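Local coordinates for protein DMATS type aromatic prenyltransferase (Micromonospora olivasterospora, PDB 6ZRY) that binds tryptophan in the barrel of an ABBA-type fold and probably transfers a dimethylallyl group to carbon 6 of its indole ring, at residues A219-W222 with D223-A227; D287-A290 with R291-A295; R112-S115 with V116-L119. One frame throughout, in Å; residues are numbered along the deposited sequence.

Contact 1. Residues A219-W222 with D223-A227; sequences AEVW and DVTRA
Glu220 O is approached by two successive backbone amides of the new helix: Val224 N gives a nearly straight bond (3.1 Å, 160° at the hydrogen), and Asp223 N a weak, bent one (2.9 Å). Glu220 is thus the N-cap, and Asp223 reaches back to it through water. CG of Asp223 stands beside its own backbone N, which directs the carboxylate toward the start of the helix. There the water donates to Asp223 OD2 (2.5 Å) and accepts from Glu220 N (2.9 Å), standing in for one half of a capping box, the bond from the N3 side chain to the N-cap N-H. OD1 lies at the edge of the Trp222 indole, with the carboxylate and ring planes 71° apart. With the carboxylate of Asp223 cut back to an alanine, the water would probably lose the acceptor that holds it at Glu220 N. The carboxylate of Glu220 points elsewhere, to a salt bridge with Arg252. One turn beyond Val221, Thr225 OG1 is folded back (chi1 53°), 2.8 Å from Val221 O and 3.1 Å from Trp222 O, and its one proton could serve either carbonyl. Ala219 CB meets Val224 CG2 at 3.7 Å, joining the strand end to the inner side of the helix. Val224 also packs on Leu258, Tyr274 and Ile276 of neighbouring strands, while Val221 and Thr225 lie against helix 236-247. This is a strand-to-helix junction whose N-cap residue is linked through water to the N3 aspartate, where a barrel strand of the ABBA fold passes into the outer helical layer.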
loop_
_atom_site.group_PDB
_atom_site.type_symbol
_atom_site.label_atom_id
_atom_site.label_comp_id
_atom_site.label_asym_id
_atom_site.label_seq_id
_atom_site.Cartn_x
_atom_site.Cartn_y
_atom_site.Cartn_z
ATOM N N ALA A 219 -10.144 7.355 -14.917
ATOM C CA ALA A 219 -10.418 6.058 -15.557
ATOM C C ALA A 219 -11.890 5.701 -15.400
ATOM O O ALA A 219 -12.493 5.958 -14.299
ATOM C CB ALA A 219 -9.526 4.980 -14.978
ATOM N N GLU A 220 -12.446 5.103 -16.446
ATOM C CA GLU A 220 -13.758 4.422 -16.409
ATOM C C GLU A 220 -13.569 3.056 -15.750
ATOM O O GLU A 220 -12.575 2.381 -16.078
ATOM C CB GLU A 220 -14.303 4.247 -17.830
ATOM C CG GLU A 220 -14.508 5.557 -18.554
ATOM C CD GLU A 220 -15.737 6.325 -18.120
ATOM O OE1 GLU A 220 -16.442 5.861 -17.179
ATOM O OE2 GLU A 220 -15.992 7.404 -18.716
ATOM N N VAL A 221 -14.492 2.654 -14.890
ATOM C CA VAL A 221 -14.502 1.289 -14.280
ATOM C C VAL A 221 -14.490 0.243 -15.414
ATOM O O VAL A 221 -13.896 -0.796 -15.238
ATOM C CB VAL A 221 -15.676 1.105 -13.292
ATOM C CG1 VAL A 221 -17.030 1.275 -13.936
ATOM C CG2 VAL A 221 -15.618 -0.230 -12.593
ATOM N N TRP A 222 -15.164 0.513 -16.534
ATOM C CA TRP A 222 -15.133 -0.351 -17.749
ATOM C C TRP A 222 -13.684 -0.659 -18.142
ATOM O O TRP A 222 -13.353 -1.834 -18.405
ATOM C CB TRP A 222 -15.862 0.355 -18.872
ATOM C CG TRP A 222 -15.841 -0.339 -20.197
ATOM C CD1 TRP A 222 -15.015 -0.051 -21.243
ATOM C CD2 TRP A 222 -16.732 -1.376 -20.664
ATOM N NE1 TRP A 222 -15.322 -0.828 -22.323
ATOM C CE2 TRP A 222 -16.355 -1.666 -21.996
ATOM C CE3 TRP A 222 -17.771 -2.121 -20.092
ATOM C CZ2 TRP A 222 -16.994 -2.648 -22.760
ATOM C CZ3 TRP A 222 -18.418 -3.079 -20.857
ATOM C CH2 TRP A 222 -18.032 -3.340 -22.175
ATOM N N ASP A 223 -12.854 0.356 -18.180
ATOM C CA ASP A 223 -11.443 0.230 -18.629
ATOM C C ASP A 223 -10.588 -0.448 -17.549
ATOM O O ASP A 223 -9.754 -1.234 -17.896
ATOM C CB ASP A 223 -10.869 1.583 -19.030
ATOM C CG ASP A 223 -11.495 2.167 -20.282
ATOM O OD1 ASP A 223 -11.669 1.408 -21.272
ATOM O OD2 ASP A 223 -11.787 3.410 -20.283
ATOM N N VAL A 224 -10.795 -0.120 -16.267
ATOM C CA VAL A 224 -10.025 -0.729 -15.180
ATOM C C VAL A 224 -10.362 -2.232 -15.095
ATOM O O VAL A 224 -9.450 -3.027 -14.850
ATOM C CB VAL A 224 -10.273 0.014 -13.859
ATOM C CG1 VAL A 224 -9.614 -0.676 -12.704
ATOM C CG2 VAL A 224 -9.819 1.460 -13.957
ATOM N N THR A 225 -11.612 -2.623 -15.278
ATOM C CA THR A 225 -12.012 -4.067 -15.239
ATOM C C THR A 225 -11.529 -4.760 -16.503
ATOM O O THR A 225 -11.287 -5.952 -16.437
ATOM C CB THR A 225 -13.512 -4.259 -14.981
ATOM O OG1 THR A 225 -14.288 -3.515 -15.913
ATOM C CG2 THR A 225 -13.885 -3.857 -13.571
ATOM N N ARG A 226 -11.394 -4.054 -17.614
ATOM C CA ARG A 226 -10.799 -4.662 -18.843
ATOM C C ARG A 226 -9.307 -4.963 -18.560
ATOM O O ARG A 226 -8.850 -6.055 -18.906
ATOM C CB ARG A 226 -10.963 -3.758 -20.067
ATOM C CG ARG A 226 -10.281 -4.315 -21.309
ATOM C CD ARG A 226 -10.568 -5.768 -21.648
ATOM N NE ARG A 226 -9.751 -6.149 -22.778
ATOM C CZ ARG A 226 -8.467 -6.429 -22.713
ATOM N NH1 ARG A 226 -7.846 -6.447 -21.539
ATOM N NH2 ARG A 226 -7.781 -6.683 -23.828
ATOM N N ALA A 227 -8.601 -4.061 -17.901
ATOM C CA ALA A 227 -7.210 -4.307 -17.466
ATOM C C ALA A 227 -7.203 -5.520 -16.529
ATOM O O ALA A 227 -6.404 -6.446 -16.731
ATOM C CB ALA A 227 -6.635 -3.083 -16.838
HETATM O O HOH W 1 -10.843 5.189 -18.831
#

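Contact 2. Residues D287-A290 with R291-A295; sequences DQEA and RDRVA
Arg293 reaches back one turn to Glu289, an i to i+4 salt bridge on helix 287-300 of the outer layer around the ABBA barrel. Its CB lies near Ala290 O, CG rests 3.3 Å from Glu289 O, and CD passes Glu289 O more loosely, at 4.2 Å. From CG to NE the chain is extended and slants across the likewise extended Glu289. NE donates to a water at 2.9 Å, and the same water donates to Glu289 OE2. At the tip, NH2 meets Glu289 OE2 at 2.9 Å in a salt bridge whose hydrogen bond is weak, bent to 140° at the hydrogen; the two planes stand 67° apart. NH1 turns to Ala246 O and Tyr283 O, which help fix the rotation of the guanidinium, while Glu289 OE1 accepts from Thr285 N. Ala290 and Val294 pack on Ile327 of a barrel strand.

A second i to i+4 pair joins Gln288 to Asp292. Bent at chi2 (64°), Gln288 swings its amide over the next turn. Arg291 also shares a salt bridge with Asp309 through NE, and Ala295 CB covers one face of its guanidinium. Asp292 OD1 takes Gln288 NE2 (3.1 Å) and Arg291 NH1 (2.9 Å) from opposite faces of its carboxylate.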
loop_
_atom_site.group_PDB
_atom_site.type_symbol
_atom_site.label_atom_id
_atom_site.label_comp_id
_atom_site.label_asym_id
_atom_site.label_seq_id
_atom_site.Cartn_x
_atom_site.Cartn_y
_atom_site.Cartn_z
ATOM N N ASP A 287 -15.761 10.474 6.903
ATOM C CA ASP A 287 -15.386 9.120 7.328
ATOM C C ASP A 287 -16.591 8.342 7.854
ATOM O O ASP A 287 -16.489 7.127 7.883
ATOM C CB ASP A 287 -14.227 9.219 8.303
ATOM C CG ASP A 287 -12.942 9.384 7.517
ATOM O OD1 ASP A 287 -12.689 8.468 6.648
ATOM O OD2 ASP A 287 -12.226 10.410 7.750
ATOM N N GLN A 288 -17.673 8.996 8.289
ATOM C CA GLN A 288 -18.902 8.253 8.655
ATOM C C GLN A 288 -19.439 7.616 7.381
ATOM O O GLN A 288 -19.709 6.390 7.385
ATOM C CB GLN A 288 -19.964 9.123 9.295
ATOM C CG GLN A 288 -21.170 8.316 9.779
ATOM C CD GLN A 288 -20.828 7.355 10.880
ATOM O OE1 GLN A 288 -20.444 7.748 11.985
ATOM N NE2 GLN A 288 -20.910 6.072 10.587
ATOM N N GLU A 289 -19.538 8.388 6.319
ATOM C CA GLU A 289 -20.007 7.830 5.028
ATOM C C GLU A 289 -19.034 6.747 4.548
ATOM O O GLU A 289 -19.508 5.651 4.089
ATOM C CB GLU A 289 -20.180 8.893 3.967
ATOM C CG GLU A 289 -20.854 8.306 2.737
ATOM C CD GLU A 289 -21.126 9.251 1.596
ATOM O OE1 GLU A 289 -20.427 10.246 1.486
ATOM O OE2 GLU A 289 -22.091 8.967 0.822
ATOM N N ALA A 290 -17.723 6.984 4.630
ATOM C CA ALA A 290 -16.758 5.968 4.178
ATOM C C ALA A 290 -16.942 4.716 5.044
ATOM O O ALA A 290 -16.923 3.631 4.510
ATOM C CB ALA A 290 -15.291 6.466 4.246
ATOM N N ARG A 291 -17.087 4.877 6.352
ATOM C CA ARG A 291 -17.185 3.696 7.262
ATOM C C ARG A 291 -18.438 2.897 6.859
ATOM O O ARG A 291 -18.375 1.681 6.835
ATOM C CB ARG A 291 -17.208 4.112 8.738
ATOM C CG ARG A 291 -17.492 2.941 9.674
ATOM C CD ARG A 291 -18.983 2.741 9.915
ATOM N NE ARG A 291 -19.282 1.510 10.617
ATOM C CZ ARG A 291 -20.462 0.883 10.603
ATOM N NH1 ARG A 291 -21.469 1.355 9.892
ATOM N NH2 ARG A 291 -20.617 -0.237 11.289
ATOM N N ASP A 292 -19.526 3.597 6.577
ATOM C CA ASP A 292 -20.830 2.971 6.207
ATOM C C ASP A 292 -20.677 2.169 4.916
ATOM O O ASP A 292 -21.237 1.075 4.865
ATOM C CB ASP A 292 -21.942 4.013 6.181
ATOM C CG ASP A 292 -22.287 4.537 7.576
ATOM O OD1 ASP A 292 -21.874 3.881 8.602
ATOM O OD2 ASP A 292 -22.946 5.564 7.654
ATOM N N ARG A 293 -19.934 2.667 3.928
ATOM C CA ARG A 293 -19.735 1.954 2.654
ATOM C C ARG A 293 -18.887 0.724 2.890
ATOM O O ARG A 293 -19.198 -0.323 2.349
ATOM C CB ARG A 293 -19.084 2.854 1.616
ATOM C CG ARG A 293 -19.939 4.035 1.236
ATOM C CD ARG A 293 -19.416 4.701 0.009
ATOM N NE ARG A 293 -20.163 5.894 -0.332
ATOM C CZ ARG A 293 -19.746 6.828 -1.193
ATOM N NH1 ARG A 293 -18.568 6.731 -1.796
ATOM N NH2 ARG A 293 -20.473 7.904 -1.379
ATOM N N VAL A 294 -17.812 0.862 3.639
ATOM C CA VAL A 294 -16.889 -0.253 3.889
ATOM C C VAL A 294 -17.620 -1.315 4.695
ATOM O O VAL A 294 -17.492 -2.457 4.375
ATOM C CB VAL A 294 -15.608 0.220 4.586
ATOM C CG1 VAL A 294 -14.739 -0.965 4.980
ATOM C CG2 VAL A 294 -14.839 1.198 3.704
ATOM N N ALA A 295 -18.397 -0.920 5.705
ATOM C CA ALA A 295 -19.244 -1.861 6.469
ATOM C C ALA A 295 -20.195 -2.621 5.535
ATOM O O ALA A 295 -20.336 -3.866 5.700
ATOM C CB ALA A 295 -19.982 -1.119 7.546
HETATM O O HOH W 2 -22.861 6.066 0.823
#

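Contact 3. Residues R112-S115 with V116-L119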
loop_
_atom_site.group_PDB
_atom_site.type_symbol
_atom_site.label_atom_id
_atom_site.label_comp_id
_atom_site.label_asym_id
_atom_site.label_seq_id
_atom_site.Cartn_x
_atom_site.Cartn_y
_atom_site.Cartn_z
ATOM N N ARG A 112 17.004 -12.508 -4.349
ATOM C CA ARG A 112 16.078 -12.111 -5.451
ATOM C C ARG A 112 16.008 -10.586 -5.528
ATOM O O ARG A 112 16.244 -10.042 -6.614
ATOM C CB ARG A 112 14.679 -12.708 -5.278
ATOM C CG ARG A 112 14.621 -14.215 -5.463
ATOM C CD ARG A 112 13.397 -14.645 -6.261
ATOM N NE ARG A 112 13.334 -16.092 -6.473
ATOM C CZ ARG A 112 12.994 -16.965 -5.542
ATOM N NH1 ARG A 112 12.961 -18.256 -5.827
ATOM N NH2 ARG A 112 12.685 -16.553 -4.325
ATOM N N LEU A 113 15.749 -9.916 -4.400
ATOM C CA LEU A 113 15.739 -8.431 -4.304
ATOM C C LEU A 113 17.114 -7.890 -4.735
ATOM O O LEU A 113 17.164 -6.964 -5.579
ATOM C CB LEU A 113 15.364 -8.012 -2.866
ATOM C CG LEU A 113 15.433 -6.512 -2.575
ATOM C CD1 LEU A 113 14.421 -5.744 -3.430
ATOM C CD2 LEU A 113 15.212 -6.217 -1.095
ATOM N N ASP A 114 18.203 -8.470 -4.231
ATOM C CA ASP A 114 19.591 -8.026 -4.558
ATOM C C ASP A 114 19.826 -8.117 -6.068
ATOM O O ASP A 114 20.497 -7.194 -6.625
ATOM C CB ASP A 114 20.631 -8.820 -3.765
ATOM C CG ASP A 114 20.597 -8.520 -2.276
ATOM O OD1 ASP A 114 20.905 -9.426 -1.493
ATOM O OD2 ASP A 114 20.229 -7.398 -1.920
ATOM N N SER A 115 19.271 -9.144 -6.724
ATOM C CA SER A 115 19.532 -9.442 -8.147
ATOM C C SER A 115 18.980 -8.321 -9.054
ATOM O O SER A 115 19.443 -8.244 -10.211
ATOM C CB SER A 115 19.007 -10.809 -8.527
ATOM O OG SER A 115 17.617 -10.763 -8.848
ATOM N N VAL A 116 18.071 -7.455 -8.568
ATOM C CA VAL A 116 17.453 -6.383 -9.421
ATOM C C VAL A 116 17.822 -4.970 -8.931
ATOM O O VAL A 116 17.371 -4.011 -9.584
ATOM C CB VAL A 116 15.924 -6.537 -9.494
ATOM C CG1 VAL A 116 15.525 -7.816 -10.233
ATOM C CG2 VAL A 116 15.282 -6.480 -8.122
ATOM N N ARG A 117 18.602 -4.852 -7.840
ATOM C CA ARG A 117 18.996 -3.572 -7.180
ATOM C C ARG A 117 19.568 -2.574 -8.201
ATOM O O ARG A 117 19.119 -1.413 -8.213
ATOM C CB ARG A 117 20.048 -3.865 -6.103
ATOM C CG ARG A 117 20.164 -2.799 -5.026
ATOM C CD ARG A 117 20.990 -3.289 -3.842
ATOM N NE ARG A 117 20.318 -4.352 -3.099
ATOM C CZ ARG A 117 19.277 -4.179 -2.289
ATOM N NH1 ARG A 117 18.756 -5.220 -1.670
ATOM N NH2 ARG A 117 18.755 -2.969 -2.090
ATOM N N ASP A 118 20.510 -3.014 -9.032
ATOM C CA ASP A 118 21.242 -2.152 -9.996
ATOM C C ASP A 118 20.289 -1.560 -11.028
ATOM O O ASP A 118 20.632 -0.487 -11.570
ATOM C CB ASP A 118 22.414 -2.883 -10.673
ATOM C CG ASP A 118 22.032 -3.963 -11.660
ATOM O OD1 ASP A 118 21.512 -4.992 -11.219
ATOM O OD2 ASP A 118 22.282 -3.766 -12.867
ATOM N N LEU A 119 19.148 -2.216 -11.318
ATOM C CA LEU A 119 18.177 -1.692 -12.299
ATOM C C LEU A 119 17.485 -0.468 -11.721
ATOM O O LEU A 119 17.182 0.432 -12.499
ATOM C CB LEU A 119 17.155 -2.776 -12.678
ATOM C CG LEU A 119 17.730 -4.022 -13.328
ATOM C CD1 LEU A 119 16.631 -5.039 -13.569
ATOM C CD2 LEU A 119 18.440 -3.687 -14.636
HETATM O O HOH W 3 22.007 -5.770 -8.963
#
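The backbone makes a type I beta turn from Asp114 to Arg117, with Arg117 N bonded to Asp114 O at 3.2 Å and, one residue earlier, Val116 N to Leu113 O at the same length. This is a tight link between a short helix, 111-114, and a weakly bonded one, 117-120, at the periphery of the ABBA fold. Across the turn Asp114 and Arg117 form an i to i+3 salt bridge, their side chains side by side and pointing the same way. A bend at chi3 (-68°) brings the Arg117 guanidinium back over the turn. Arg117 NH1 then meets Asp114 OD2 at 2.6 Å, nearly along the C-O axis of that oxygen. A weak second bond runs from Arg117 NE to Asp114 OD2 at 3.3 Å, so one oxygen takes both donors at the guanidinium edge. The two planes are 52° apart. Asp114 OD1 is bonded to Thr110 OG1, which further restricts the carboxylate. Arg117 NH1 also lies 3.7 Å from Leu113 CG.

On another side of the turn, Ser115 OG donates to Arg112 O at 2.7 Å, and Val116 CG2 abuts Leu113 O. Helix 159-170 meets the turn twice, with Leu170 touching Ser115 and Val116 and Arg169 salt-bridged to the Asp118 carboxylate. A water spans the turn, donating to Asp114 O and accepting from Asp118 N, each at 3.1 Å.

Overall arrangement
Along the chain contact 3 comes first, then contact 1, then contact 2. They stand in series, neither nested nor crossed, and each closes only a local turn. Contact 3 joins two short helices and lies against helix 159-170. Contact 1 follows strand 209-220 into helix 221-228, next to helix 236-247 and strands 258-265 and 273-278. Contact 2 belongs to helix 287-300, packed on helix 305-315 and strand 327-333. Centres of contacts 1 and 2 are about 24 Å apart; those of contacts 2 and 3, on opposite sides of the chain's centre, are about 40 Å apart. All three lie in the periphery of the barrel, away from the tryptophan pocket.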